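Local coordinates for protein D-alanine--D-alanine ligase (Coxiella burnetii, PDB 3TQT) that probably joins two molecules of D-alanine, at the cost of ATP, into the D-alanyl-D-alanine dipeptide used to build bacterial cell-wall peptidoglycan, at residues A[7-12]-A[23-28]; A[99-104]-A[349-354]. All blocks are in the same frame, centred on the assembly; numbering follows the deposited sequence.

Interaction 1. Residues A[7-12]-A[23-28]; sequences ISVLCG and QSAKNI
The first beta-alpha-beta unit of the Rossmann-like N-terminal domain is packed here, with Val9 and Cys11 of strand 5-12 lying against Ala25 and Ile28 of helix 18-31. The chain runs up the strand, turns, and comes back along the helix before entering the parallel strand 37-44. Over the short segments, strand and helix run nearly antiparallel, at 154°. Their axes come within 8.0 Å of each other. The small Ala25 and Cys11 are consistent with the close approach at this end. Ala25 sits at the middle of the contact, and its CB meets the two alternate strand residues Val9 and Cys11. Cys11 CB meets Ala25 CB at 3.5 Å, tighter than usual for two carbons. The Cys11 sulfur is a little farther off, with SG 3.9 Å from Ala25 CB. From the other neighbour, Val9 CG1 touches Ala25 CB at 3.8 Å. The valine forks over the helix surface. CG1 stands anti to the backbone N (chi1 -177°) and takes Ala25, which leaves CG2 to face Ile28 one turn further on. The contact is wholly apolar and buried. Phe59 of helix 56-61 packs on both Cys11 and Ala25, and Phe103 of the adjoining strand 101-104 packs on both Val9 and Ile28. Two polar groups beside the contact have partners elsewhere: Gly12 N bonds to Ser21 OG, and Ser24 OG to His107 NE2, Phe323 N and Ile20 O. The lightest touch is the oblique one between branched side chains, where Val9 CG2 lies 4.2 Å from Ile28 CG2.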
loop_
_atom_site.group_PDB
_atom_site.type_symbol
_atom_site.label_atom_id
_atom_site.label_comp_id
_atom_site.label_asym_id
_atom_site.label_seq_id
_atom_site.Cartn_x
_atom_site.Cartn_y
_atom_site.Cartn_z
ATOM N N ILE A 7 0.824 14.050 20.257
ATOM C CA ILE A 7 0.157 12.984 19.556
ATOM C C ILE A 7 -0.990 13.605 18.768
ATOM O O ILE A 7 -1.785 14.362 19.328
ATOM C CB ILE A 7 -0.416 11.964 20.561
ATOM C CG1 ILE A 7 0.684 11.504 21.519
ATOM C CG2 ILE A 7 -1.066 10.794 19.839
ATOM C CD1 ILE A 7 1.816 10.750 20.838
ATOM N N SER A 8 -1.060 13.287 17.479
ATOM C CA SER A 8 -2.190 13.689 16.642
ATOM C C SER A 8 -3.078 12.485 16.341
ATOM O O SER A 8 -2.618 11.474 15.811
ATOM C CB SER A 8 -1.695 14.286 15.329
ATOM O OG SER A 8 -1.230 15.607 15.532
ATOM N N VAL A 9 -4.350 12.584 16.686
ATOM C CA VAL A 9 -5.275 11.502 16.380
ATOM C C VAL A 9 -6.091 11.896 15.158
ATOM O O VAL A 9 -6.727 12.947 15.153
ATOM C CB VAL A 9 -6.178 11.194 17.579
ATOM C CG1 VAL A 9 -7.115 10.002 17.271
ATOM C CG2 VAL A 9 -5.320 10.913 18.807
ATOM N N LEU A 10 -6.038 11.076 14.109
ATOM C CA LEU A 10 -6.768 11.369 12.874
ATOM C C LEU A 10 -8.073 10.614 12.862
ATOM O O LEU A 10 -8.097 9.403 13.088
ATOM C CB LEU A 10 -5.962 10.962 11.641
ATOM C CG LEU A 10 -4.846 11.882 11.141
ATOM C CD1 LEU A 10 -4.103 12.556 12.282
ATOM C CD2 LEU A 10 -3.889 11.103 10.233
ATOM N N CYS A 11 -9.165 11.317 12.579
ATOM C CA CYS A 11 -10.471 10.671 12.553
ATOM C C CYS A 11 -11.394 11.284 11.516
ATOM O O CYS A 11 -11.100 12.338 10.953
ATOM C CB CYS A 11 -11.139 10.730 13.922
ATOM S SG CYS A 11 -11.657 12.390 14.424
ATOM N N GLY A 12 -12.516 10.602 11.276
ATOM C CA GLY A 12 -13.505 11.052 10.318
ATOM C C GLY A 12 -13.212 10.395 8.986
ATOM O O GLY A 12 -13.206 9.167 8.874
ATOM N N GLN A 23 -15.955 8.012 17.083
ATOM C CA GLN A 23 -16.128 7.367 18.387
ATOM C C GLN A 23 -14.853 6.645 18.852
ATOM O O GLN A 23 -14.520 6.676 20.033
ATOM C CB GLN A 23 -17.339 6.432 18.427
ATOM C CG GLN A 23 -18.675 7.172 18.317
ATOM C CD GLN A 23 -18.761 8.361 19.273
ATOM O OE1 GLN A 23 -19.018 9.497 18.854
ATOM N NE2 GLN A 23 -18.546 8.103 20.563
ATOM N N SER A 24 -14.155 5.995 17.927
ATOM C CA SER A 24 -12.848 5.410 18.235
ATOM C C SER A 24 -11.888 6.492 18.718
ATOM O O SER A 24 -11.230 6.345 19.747
ATOM C CB SER A 24 -12.269 4.686 17.006
ATOM O OG SER A 24 -13.087 3.592 16.656
ATOM N N ALA A 25 -11.806 7.582 17.966
ATOM C CA ALA A 25 -10.904 8.670 18.308
ATOM C C ALA A 25 -11.238 9.267 19.669
ATOM O O ALA A 25 -10.341 9.635 20.420
ATOM C CB ALA A 25 -10.926 9.745 17.248
ATOM N N LYS A 26 -12.526 9.369 19.988
ATOM C CA LYS A 26 -12.906 9.933 21.273
ATOM C C LYS A 26 -12.413 9.054 22.412
ATOM O O LYS A 26 -11.911 9.548 23.409
ATOM C CB LYS A 26 -14.412 10.143 21.361
ATOM C CG LYS A 26 -14.913 11.291 20.513
ATOM C CD LYS A 26 -16.419 11.430 20.668
ATOM C CE LYS A 26 -16.954 12.608 19.881
ATOM N NZ LYS A 26 -17.231 13.771 20.760
ATOM N N ASN A 27 -12.546 7.747 22.263
ATOM C CA ASN A 27 -12.082 6.852 23.308
ATOM C C ASN A 27 -10.581 6.965 23.478
ATOM O O ASN A 27 -10.070 7.028 24.590
ATOM C CB ASN A 27 -12.443 5.402 22.984
ATOM C CG ASN A 27 -12.053 4.451 24.090
ATOM O OD1 ASN A 27 -12.253 4.742 25.270
ATOM N ND2 ASN A 27 -11.472 3.320 23.722
ATOM N N ILE A 28 -9.877 6.980 22.357
ATOM C CA ILE A 28 -8.433 7.098 22.391
ATOM C C ILE A 28 -8.041 8.418 23.056
ATOM O O ILE A 28 -7.183 8.452 23.937
ATOM C CB ILE A 28 -7.860 7.013 20.974
ATOM C CG1 ILE A 28 -7.961 5.564 20.474
ATOM C CG2 ILE A 28 -6.402 7.510 20.942
ATOM C CD1 ILE A 28 -7.690 5.401 19.002
#

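Interaction 2. Residues A[99-104]-A[349-354]; sequences ADCVFP and ELAIDR
The peptide group between Asp100 and Cys101 is the flat group that meets the helix, and Ile352 approaches it at its oxygen. Asp100 O lies 4.2 Å from Ile352 CG1, which sits well off the peptide plane. This is a plain van der Waals touch. The carboxylate of Asp100 leads away from the helix, and its OD2 accepts a hydrogen bond from His6 N. Strand 101-104 is an outermost strand of the mixed sheet in the N-terminal domain. Helix 340-370 is the long last helix of the chain, so the contact joins two parts far apart in sequence. Nearby, Arg354 ties the same helix to Tyr127 by a hydrogen bond from NH2 to Tyr127 O and by a cation-pi contact. Cys101 carries the packing from the strand side. Its sulfur is held anti to the backbone N (chi1 -178°) and extends to the helix, where SG meets the methyl group of Ala351, with 3.6 Å to CB. Ile352 bends its outer end nearer to the strand than its CB direction suggests, and its CG1 comes within 4.2 Å of Cys101 CB.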
loop_
_atom_site.group_PDB
_atom_site.type_symbol
_atom_site.label_atom_id
_atom_site.label_comp_id
_atom_site.label_asym_id
_atom_site.label_seq_id
_atom_site.Cartn_x
_atom_site.Cartn_y
_atom_site.Cartn_z
ATOM N N ALA A 99 3.760 17.368 15.796
ATOM C CA ALA A 99 3.272 16.013 15.964
ATOM C C ALA A 99 4.485 15.101 16.072
ATOM O O ALA A 99 5.328 15.070 15.185
ATOM C CB ALA A 99 2.381 15.608 14.798
ATOM N N ASP A 100 4.585 14.383 17.180
ATOM C CA ASP A 100 5.670 13.431 17.384
ATOM C C ASP A 100 5.255 12.045 16.948
ATOM O O ASP A 100 6.088 11.177 16.685
ATOM C CB ASP A 100 6.050 13.404 18.856
ATOM C CG ASP A 100 6.640 14.708 19.303
ATOM O OD1 ASP A 100 7.513 15.214 18.569
ATOM O OD2 ASP A 100 6.218 15.231 20.357
ATOM N N CYS A 101 3.950 11.834 16.893
ATOM C CA CYS A 101 3.419 10.557 16.461
ATOM C C CYS A 101 1.960 10.727 16.095
ATOM O O CYS A 101 1.224 11.484 16.735
ATOM C CB CYS A 101 3.596 9.487 17.547
ATOM S SG CYS A 101 3.014 7.826 17.075
ATOM N N VAL A 102 1.550 10.037 15.040
ATOM C CA VAL A 102 0.184 10.146 14.555
ATOM C C VAL A 102 -0.547 8.844 14.822
ATOM O O VAL A 102 0.013 7.764 14.662
ATOM C CB VAL A 102 0.162 10.483 13.051
ATOM C CG1 VAL A 102 -1.247 10.432 12.510
ATOM C CG2 VAL A 102 0.809 11.851 12.812
ATOM N N PHE A 103 -1.796 8.955 15.255
ATOM C CA PHE A 103 -2.608 7.791 15.505
ATOM C C PHE A 103 -3.701 7.799 14.446
ATOM O O PHE A 103 -4.706 8.475 14.601
ATOM C CB PHE A 103 -3.212 7.899 16.906
ATOM C CG PHE A 103 -3.400 6.580 17.598
ATOM C CD1 PHE A 103 -2.798 6.334 18.823
ATOM C CD2 PHE A 103 -4.160 5.583 17.017
ATOM C CE1 PHE A 103 -2.972 5.126 19.453
ATOM C CE2 PHE A 103 -4.340 4.377 17.648
ATOM C CZ PHE A 103 -3.744 4.150 18.867
ATOM N N PRO A 104 -3.481 7.080 13.333
ATOM C CA PRO A 104 -4.486 7.085 12.281
ATOM C C PRO A 104 -5.687 6.303 12.809
ATOM O O PRO A 104 -5.543 5.143 13.209
ATOM C CB PRO A 104 -3.803 6.333 11.126
ATOM C CG PRO A 104 -2.408 6.058 11.568
ATOM C CD PRO A 104 -2.387 6.140 13.051
ATOM N N GLU A 349 4.715 3.818 21.357
ATOM C CA GLU A 349 6.120 3.432 21.442
ATOM C C GLU A 349 6.553 2.598 20.230
ATOM O O GLU A 349 7.616 2.836 19.659
ATOM C CB GLU A 349 6.399 2.680 22.749
ATOM C CG GLU A 349 6.455 3.590 23.984
ATOM C CD GLU A 349 6.021 2.881 25.268
ATOM O OE1 GLU A 349 5.893 1.640 25.260
ATOM O OE2 GLU A 349 5.794 3.571 26.286
ATOM N N LEU A 350 5.726 1.627 19.854
ATOM C CA LEU A 350 5.978 0.790 18.687
ATOM C C LEU A 350 6.072 1.619 17.418
ATOM O O LEU A 350 6.918 1.370 16.570
ATOM C CB LEU A 350 4.858 -0.231 18.514
ATOM C CG LEU A 350 4.803 -1.374 19.534
ATOM C CD1 LEU A 350 3.469 -2.095 19.437
ATOM C CD2 LEU A 350 5.947 -2.341 19.305
ATOM N N ALA A 351 5.172 2.585 17.290
ATOM C CA ALA A 351 5.155 3.490 16.148
ATOM C C ALA A 351 6.472 4.260 16.042
ATOM O O ALA A 351 7.075 4.349 14.969
ATOM C CB ALA A 351 3.955 4.470 16.262
ATOM N N ILE A 352 6.908 4.835 17.158
ATOM C CA ILE A 352 8.131 5.627 17.180
ATOM C C ILE A 352 9.339 4.737 16.929
ATOM O O ILE A 352 10.246 5.113 16.203
ATOM C CB ILE A 352 8.274 6.416 18.491
ATOM C CG1 ILE A 352 7.260 7.563 18.494
ATOM C CG2 ILE A 352 9.690 6.992 18.633
ATOM C CD1 ILE A 352 7.007 8.167 19.858
ATOM N N ASP A 353 9.342 3.548 17.524
ATOM C CA ASP A 353 10.457 2.623 17.311
ATOM C C ASP A 353 10.566 2.205 15.850
ATOM O O ASP A 353 11.666 2.144 15.297
ATOM C CB ASP A 353 10.289 1.372 18.157
ATOM C CG ASP A 353 10.563 1.616 19.625
ATOM O OD1 ASP A 353 11.250 2.607 19.946
ATOM O OD2 ASP A 353 10.102 0.804 20.454
ATOM N N ARG A 354 9.426 1.900 15.232
ATOM C CA ARG A 354 9.436 1.524 13.818
ATOM C C ARG A 354 9.990 2.660 12.982
ATOM O O ARG A 354 10.840 2.454 12.121
ATOM C CB ARG A 354 8.042 1.164 13.310
ATOM C CG ARG A 354 8.056 0.738 11.832
ATOM C CD ARG A 354 6.703 0.215 11.374
ATOM N NE ARG A 354 5.679 1.246 11.515
ATOM C CZ ARG A 354 5.257 2.017 10.520
ATOM N NH1 ARG A 354 5.761 1.855 9.302
ATOM N NH2 ARG A 354 4.328 2.939 10.734
#

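Interactions 1 and 2 share one sheet, in which strands 5-12 and 101-104 are parallel neighbours. Their centres lie 14 Å apart. The strands are joined directly: Ser8 O to Phe103 N (2.7 Å) and Leu10 N to Phe103 O (3.0 Å) are probable hydrogen bonds. Interaction 1 is core packing between elements close in sequence, with all its touching residues buried. Interaction 2 lies at the sheet's edge and is only partly buried. It brings in a helix from the far end of the chain. Both contacts rely on an alanine facing a cysteine, but interaction 1 is purely apolar, whereas interaction 2 adds a backbone carbonyl and places its isoleucine nearer to solvent.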